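Local coordinates for Acarbose/maltose binding protein GacH (Streptomyces glaucescens, PDB 3K01) that binds acarbose and an acarbose homolog as the solute receptor of an ABC transporter, and probably binds maltose as well, at residues L166-A169 and A170-T174; D215-G218 and V219-Y222; A322-Q325 and Q326-T329. All coordinates share one frame; numbering follows the deposited sequence.

Contact 1 (L166-A169 and A170-T174)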
loop_
_atom_site.group_PDB
_atom_site.type_symbol
_atom_site.label_atom_id
_atom_site.label_comp_id
_atom_site.label_asym_id
_atom_site.label_seq_id
_atom_site.Cartn_x
_atom_site.Cartn_y
_atom_site.Cartn_z
ATOM N N LEU A 166 6.066 12.539 -19.251
ATOM C CA LEU A 166 5.868 13.481 -18.151
ATOM C C LEU A 166 6.799 14.663 -18.285
ATOM O O LEU A 166 6.394 15.790 -18.007
ATOM C CB LEU A 166 6.028 12.771 -16.800
ATOM C CG LEU A 166 5.734 13.638 -15.559
ATOM C CD1 LEU A 166 5.067 12.780 -14.492
ATOM C CD2 LEU A 166 6.987 14.317 -15.003
ATOM N N LYS A 167 8.039 14.430 -18.677
ATOM C CA LYS A 167 8.970 15.552 -18.863
ATOM C C LYS A 167 8.475 16.546 -19.890
ATOM O O LYS A 167 8.550 17.765 -19.687
ATOM C CB LYS A 167 10.359 15.041 -19.226
ATOM C CG LYS A 167 11.017 14.337 -18.058
ATOM C CD LYS A 167 12.325 13.720 -18.464
ATOM C CE LYS A 167 13.386 14.786 -18.544
ATOM N NZ LYS A 167 14.714 14.237 -18.963
ATOM N N THR A 168 7.961 16.022 -20.997
ATOM C CA THR A 168 7.424 16.885 -22.046
ATOM C C THR A 168 6.188 17.621 -21.522
ATOM O O THR A 168 6.023 18.846 -21.711
ATOM C CB THR A 168 7.112 16.069 -23.293
ATOM O OG1 THR A 168 8.365 15.542 -23.759
ATOM C CG2 THR A 168 6.456 16.957 -24.372
ATOM N N ALA A 169 5.307 16.893 -20.865
ATOM C CA ALA A 169 4.094 17.517 -20.368
ATOM C C ALA A 169 4.432 18.605 -19.359
ATOM O O ALA A 169 3.829 19.688 -19.384
ATOM C CB ALA A 169 3.201 16.474 -19.744
ATOM N N ALA A 170 5.397 18.342 -18.485
ATOM C CA ALA A 170 5.816 19.326 -17.494
ATOM C C ALA A 170 6.314 20.611 -18.144
ATOM O O ALA A 170 5.945 21.716 -17.695
ATOM C CB ALA A 170 6.911 18.752 -16.623
ATOM N N ALA A 171 7.119 20.487 -19.189
ATOM C CA ALA A 171 7.612 21.680 -19.861
ATOM C C ALA A 171 6.477 22.477 -20.484
ATOM O O ALA A 171 6.504 23.717 -20.458
ATOM C CB ALA A 171 8.669 21.316 -20.889
ATOM N N GLU A 172 5.473 21.803 -21.042
ATOM C CA GLU A 172 4.313 22.499 -21.612
ATOM C C GLU A 172 3.508 23.189 -20.512
ATOM O O GLU A 172 3.031 24.313 -20.698
ATOM C CB GLU A 172 3.416 21.507 -22.363
ATOM C CG GLU A 172 4.102 20.763 -23.524
ATOM C CD GLU A 172 3.110 20.300 -24.578
ATOM O OE1 GLU A 172 2.378 21.151 -25.129
ATOM O OE2 GLU A 172 3.070 19.086 -24.858
ATOM N N ILE A 173 3.309 22.501 -19.391
ATOM C CA ILE A 173 2.584 23.065 -18.271
ATOM C C ILE A 173 3.304 24.313 -17.764
ATOM O O ILE A 173 2.679 25.368 -17.538
ATOM C CB ILE A 173 2.408 21.992 -17.180
ATOM C CG1 ILE A 173 1.377 20.957 -17.641
ATOM C CG2 ILE A 173 1.960 22.652 -15.876
ATOM C CD1 ILE A 173 1.498 19.628 -16.877
ATOM N N THR A 174 4.610 24.246 -17.579
ATOM C CA THR A 174 5.344 25.414 -17.108
ATOM C C THR A 174 5.233 26.578 -18.108
ATOM O O THR A 174 4.999 27.725 -17.719
ATOM C CB THR A 174 6.789 25.068 -16.767
ATOM O OG1 THR A 174 6.772 24.036 -15.776
ATOM C CG2 THR A 174 7.514 26.288 -16.199
#

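Contact 2 (D215-G218 and V219-Y222)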
loop_
_atom_site.group_PDB
_atom_site.type_symbol
_atom_site.label_atom_id
_atom_site.label_comp_id
_atom_site.label_asym_id
_atom_site.label_seq_id
_atom_site.Cartn_x
_atom_site.Cartn_y
_atom_site.Cartn_z
ATOM N N ASP A 215 21.189 -3.621 -9.239
ATOM C CA ASP A 215 21.432 -3.874 -10.645
ATOM C C ASP A 215 21.200 -2.582 -11.440
ATOM O O ASP A 215 20.934 -1.519 -10.862
ATOM C CB ASP A 215 20.600 -5.035 -11.147
ATOM C CG ASP A 215 19.137 -4.745 -11.138
ATOM O OD1 ASP A 215 18.747 -3.552 -11.007
ATOM O OD2 ASP A 215 18.373 -5.727 -11.263
ATOM N N GLU A 216 21.376 -2.642 -12.752
ATOM C CA GLU A 216 21.328 -1.402 -13.503
ATOM C C GLU A 216 19.984 -0.700 -13.431
ATOM O O GLU A 216 19.936 0.535 -13.496
ATOM C CB GLU A 216 21.810 -1.581 -14.937
ATOM C CG GLU A 216 23.367 -1.508 -15.016
ATOM C CD GLU A 216 23.995 -0.194 -14.447
ATOM O OE1 GLU A 216 23.414 0.906 -14.602
ATOM O OE2 GLU A 216 25.099 -0.262 -13.853
ATOM N N ALA A 217 18.899 -1.455 -13.289
ATOM C CA ALA A 217 17.584 -0.828 -13.120
ATOM C C ALA A 217 17.536 0.054 -11.884
ATOM O O ALA A 217 16.930 1.115 -11.900
ATOM C CB ALA A 217 16.499 -1.874 -13.055
ATOM N N GLY A 218 18.176 -0.368 -10.798
ATOM C CA GLY A 218 18.214 0.442 -9.589
ATOM C C GLY A 218 19.027 1.712 -9.769
ATOM O O GLY A 218 18.639 2.812 -9.320
ATOM N N VAL A 219 20.163 1.594 -10.459
ATOM C CA VAL A 219 20.956 2.786 -10.758
ATOM C C VAL A 219 20.123 3.756 -11.587
ATOM O O VAL A 219 20.054 4.947 -11.284
ATOM C CB VAL A 219 22.224 2.399 -11.542
ATOM C CG1 VAL A 219 22.978 3.662 -11.995
ATOM C CG2 VAL A 219 23.122 1.485 -10.713
ATOM N N ARG A 220 19.471 3.237 -12.624
ATOM C CA ARG A 220 18.634 4.087 -13.480
ATOM C C ARG A 220 17.530 4.755 -12.684
ATOM O O ARG A 220 17.185 5.895 -12.973
ATOM C CB ARG A 220 18.000 3.315 -14.635
ATOM C CG ARG A 220 18.992 2.917 -15.732
ATOM C CD ARG A 220 18.252 2.484 -16.978
ATOM N NE ARG A 220 17.276 1.401 -16.748
ATOM C CZ ARG A 220 17.557 0.103 -16.822
ATOM N NH1 ARG A 220 16.616 -0.808 -16.602
ATOM N NH2 ARG A 220 18.796 -0.289 -17.135
ATOM N N ALA A 221 16.947 4.065 -11.710
ATOM C CA ALA A 221 15.869 4.671 -10.926
ATOM C C ALA A 221 16.364 5.876 -10.124
ATOM O O ALA A 221 15.680 6.922 -10.078
ATOM C CB ALA A 221 15.250 3.642 -10.027
ATOM N N TYR A 222 17.524 5.748 -9.468
ATOM C CA TYR A 222 18.085 6.914 -8.809
ATOM C C TYR A 222 18.405 8.036 -9.807
ATOM O O TYR A 222 18.242 9.226 -9.484
ATOM C CB TYR A 222 19.310 6.532 -7.980
ATOM C CG TYR A 222 19.012 5.805 -6.686
ATOM C CD1 TYR A 222 18.372 6.451 -5.631
ATOM C CD2 TYR A 222 19.400 4.468 -6.506
ATOM C CE1 TYR A 222 18.144 5.797 -4.424
ATOM C CE2 TYR A 222 19.169 3.813 -5.299
ATOM C CZ TYR A 222 18.524 4.480 -4.276
ATOM O OH TYR A 222 18.288 3.888 -3.053
#

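Contact 3 (A322-Q325 and Q326-T329)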
loop_
_atom_site.group_PDB
_atom_site.type_symbol
_atom_site.label_atom_id
_atom_site.label_comp_id
_atom_site.label_asym_id
_atom_site.label_seq_id
_atom_site.Cartn_x
_atom_site.Cartn_y
_atom_site.Cartn_z
ATOM N N ALA A 322 -16.989 -11.592 0.229
ATOM C CA ALA A 322 -17.452 -10.593 -0.717
ATOM C C ALA A 322 -18.480 -9.674 -0.082
ATOM O O ALA A 322 -18.467 -8.457 -0.301
ATOM C CB ALA A 322 -18.031 -11.250 -1.954
ATOM N N LYS A 323 -19.396 -10.235 0.695
ATOM C CA LYS A 323 -20.427 -9.405 1.294
ATOM C C LYS A 323 -19.834 -8.317 2.192
ATOM O O LYS A 323 -20.218 -7.145 2.092
ATOM C CB LYS A 323 -21.425 -10.283 2.058
ATOM C CG LYS A 323 -22.586 -9.500 2.646
ATOM C CD LYS A 323 -23.479 -10.433 3.483
ATOM C CE LYS A 323 -24.594 -9.665 4.172
ATOM N NZ LYS A 323 -25.481 -10.600 4.930
ATOM N N VAL A 324 -18.912 -8.701 3.065
ATOM C CA VAL A 324 -18.272 -7.722 3.949
ATOM C C VAL A 324 -17.388 -6.718 3.183
ATOM O O VAL A 324 -17.425 -5.530 3.486
ATOM C CB VAL A 324 -17.525 -8.395 5.104
ATOM C CG1 VAL A 324 -16.726 -7.385 5.922
ATOM C CG2 VAL A 324 -18.534 -9.131 6.018
ATOM N N GLN A 325 -16.659 -7.173 2.171
ATOM C CA GLN A 325 -15.843 -6.267 1.360
ATOM C C GLN A 325 -16.708 -5.245 0.649
ATOM O O GLN A 325 -16.341 -4.051 0.578
ATOM C CB GLN A 325 -14.996 -7.063 0.366
ATOM C CG GLN A 325 -13.925 -7.911 1.070
ATOM C CD GLN A 325 -12.718 -8.210 0.218
ATOM O OE1 GLN A 325 -11.877 -9.053 0.593
ATOM N NE2 GLN A 325 -12.581 -7.534 -0.883
ATOM N N GLN A 326 -17.869 -5.675 0.158
ATOM C CA GLN A 326 -18.799 -4.746 -0.487
ATOM C C GLN A 326 -19.310 -3.710 0.479
ATOM O O GLN A 326 -19.308 -2.528 0.181
ATOM C CB GLN A 326 -19.968 -5.513 -1.086
ATOM C CG GLN A 326 -21.028 -4.595 -1.694
ATOM C CD GLN A 326 -22.218 -5.370 -2.192
ATOM O OE1 GLN A 326 -22.104 -6.542 -2.559
ATOM N NE2 GLN A 326 -23.368 -4.715 -2.216
ATOM N N GLN A 327 -19.762 -4.139 1.648
ATOM C CA GLN A 327 -20.225 -3.175 2.653
ATOM C C GLN A 327 -19.126 -2.183 3.043
ATOM O O GLN A 327 -19.397 -1.003 3.264
ATOM C CB GLN A 327 -20.708 -3.906 3.886
ATOM C CG GLN A 327 -21.946 -4.754 3.684
ATOM C CD GLN A 327 -22.275 -5.542 4.920
ATOM O OE1 GLN A 327 -21.577 -6.504 5.274
ATOM N NE2 GLN A 327 -23.332 -5.133 5.606
ATOM N N THR A 328 -17.879 -2.658 3.126
ATOM C CA THR A 328 -16.764 -1.809 3.490
ATOM C C THR A 328 -16.590 -0.709 2.437
ATOM O O THR A 328 -16.402 0.461 2.792
ATOM C CB THR A 328 -15.501 -2.638 3.615
ATOM O OG1 THR A 328 -15.692 -3.653 4.633
ATOM C CG2 THR A 328 -14.355 -1.779 4.008
ATOM N N THR A 329 -16.636 -1.059 1.159
ATOM C CA THR A 329 -16.531 -0.020 0.132
ATOM C C THR A 329 -17.704 0.959 0.205
ATOM O O THR A 329 -17.497 2.180 0.132
ATOM C CB THR A 329 -16.417 -0.628 -1.268
ATOM O OG1 THR A 329 -15.258 -1.484 -1.302
ATOM C CG2 THR A 329 -16.304 0.462 -2.337
HETATM O O HOH W 1 -20.279 -8.623 -2.785
#

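Contact 1 (L166-A169 and A170-T174)
Leu166 O takes the backbone N-H of Ala170 at 2.8 Å, O to N. The same oxygen lies against the methyl CB of Ala170. The leucine side chain turns to the protein interior, where it packs on Met256 of strand 254-259 and Leu228 of helix 216-230. Lys167 O accepts from Ala171 N at 3.1 Å, and CB of Ala171 lies 3.8 Å from this oxygen. The lysine side chain takes little part in the contact. Its NZ forms a salt bridge with Asp227, which ties this helix to helix 216-230.

These bonds join each carbonyl to the N-H four residues on, the pattern of a regular alpha-helix. The segment is part of helix 163-177, an amphipathic helix whose inner side faces strand 254-259 of the mixed sheet, in a solute-binding protein fold.

Thr168 is on the exposed side. Its O accepts from Glu172 N at 3.1 Å and is also touched by CG of Glu172, at 3.3 Å. That CG stands beside its own backbone N (chi1 -59°), which brings it back over the preceding turn. The threonine and glutamate side chains then run alongside each other in the same direction. CG2 of Thr168 and OE2 of Glu172 approach only to 4.0 Å, a loose contact of methyl and carboxylate oxygen.

Ala169 is buried. Its O receives Ile173 N at 2.9 Å. CG1 of the isoleucine stands beside its own backbone N (chi1 -72°), which brings CG1 and CD1 over Ala169 O, with CD1 at 3.4 Å from it. Ile173 also packs on Leu152 and Ala155 of helix 149-155.

Contact 2 (D215-G218 and V219-Y222)
Glu216 and Val219 run side by side on the first turn of helix 216-230. OE1 of the glutamate comes 3.6 Å from Val219 CB. The glutamate chain is bent at chi2 (-57°), which folds its carboxylate back along the valine. Glu216 is the exposed partner in this loose contact. The valine is itself buried against Asp394 and Ala397 of helix 393-407.

The buried side is tighter. Gly218 has no side chain, and its carbonyl O accepts from Tyr222 N at 3.1 Å. CD2 of the tyrosine ring lies 3.4 Å from that same O. The ring stacks with Phe192 and packs among helices 376-387 and 393-407. Its OH is hydrogen-bonded to Thr400.

Arg220 lies along the turn before it. Its backbone N bonds to Glu216 O at 2.9 Å, and its CG rests on this oxygen too. A bend at chi3 (-55°) folds the guanidinium back, so that one face lies over Glu216 O and Ala217 CA, both near the edge of the group rather than over its middle. NH1 is 3.7 Å from Ala217 CB. NE makes a salt bridge with Glu199, which holds the folded chain.

Asp215 is the N-cap. In the conformer given, one of two, its OD1 accepts from Gly218 N at 3.2 Å, and this donor meets it nearly along the C-O axis. Its backbone O takes Val219 N at 3.2 Å. OD1 thus caps Gly218 N, which otherwise has only a weak bond to Asp215 O. The negative charge of the acid, at the positive end of the helix dipole, would probably favour this helix start.

Contact 3 (A322-Q325 and Q326-T329)
The amide of Gln327 meets two side chains of the turn before with its OE1, which lies 4.1 Å from both CG of Lys323 and CG2 of Val324. The extended side chain of Gln327 runs alongside that turn. Its CG stands beside its own backbone N (chi1 -66°), which sets it 3.4 Å from Lys323 O. The same carbonyl accepts Gln327 N. The amide of Gln326 leaves the helix on another side. Its OE1 accepts a hydrogen bond from a water, 2.8 Å from the water O. That water also donates weakly to Ala322 O, the acceptor of Gln326 N, and so bridges the side chain to the turn before. NE2 of Gln326 bonds to Glu330.

These residues form the first two turns of helix 322-332, which follows directly on helix 309-320. One side of the helix packs on helix 41-49, where Gln327 and Thr328 touch Leu47. Another side meets helix 345-348. Ser321 OG accepts Val324 N near the start.

Val324 O is gripped twice by Thr328. The backbone N of Thr328 donates to it at 2.9 Å, and OG1 donates at 2.8 Å from above the carbonyl plane, 39° out of it. OG1 can reach because it stands beside the threonine's own backbone N. The hydroxyl of this buried threonine is thus satisfied within the helix. The next residue, Thr329, donates its N to Gln325 O at 3.1 Å. Thr329 OG1 pairs instead with Leu334 O, and its side chain packs on Pro336 and Val347.

Each contact is a stretch of about two turns within one helix, and the three follow one another along the chain. Contacts 1 and 2 are neighbours, with centres about 24 Å apart and nearest atoms about 11 Å apart. They do not touch, but helix 216-230, which carries contact 2, also reaches the helix of contact 1, by Leu228 packing and the Asp227 salt bridge. Contact 3 is far from both. Its centre is about 40 Å from each of the other two, and it lies across the chain's centre from contact 2. All three centres are 19 to 28 Å from the middle of the chain.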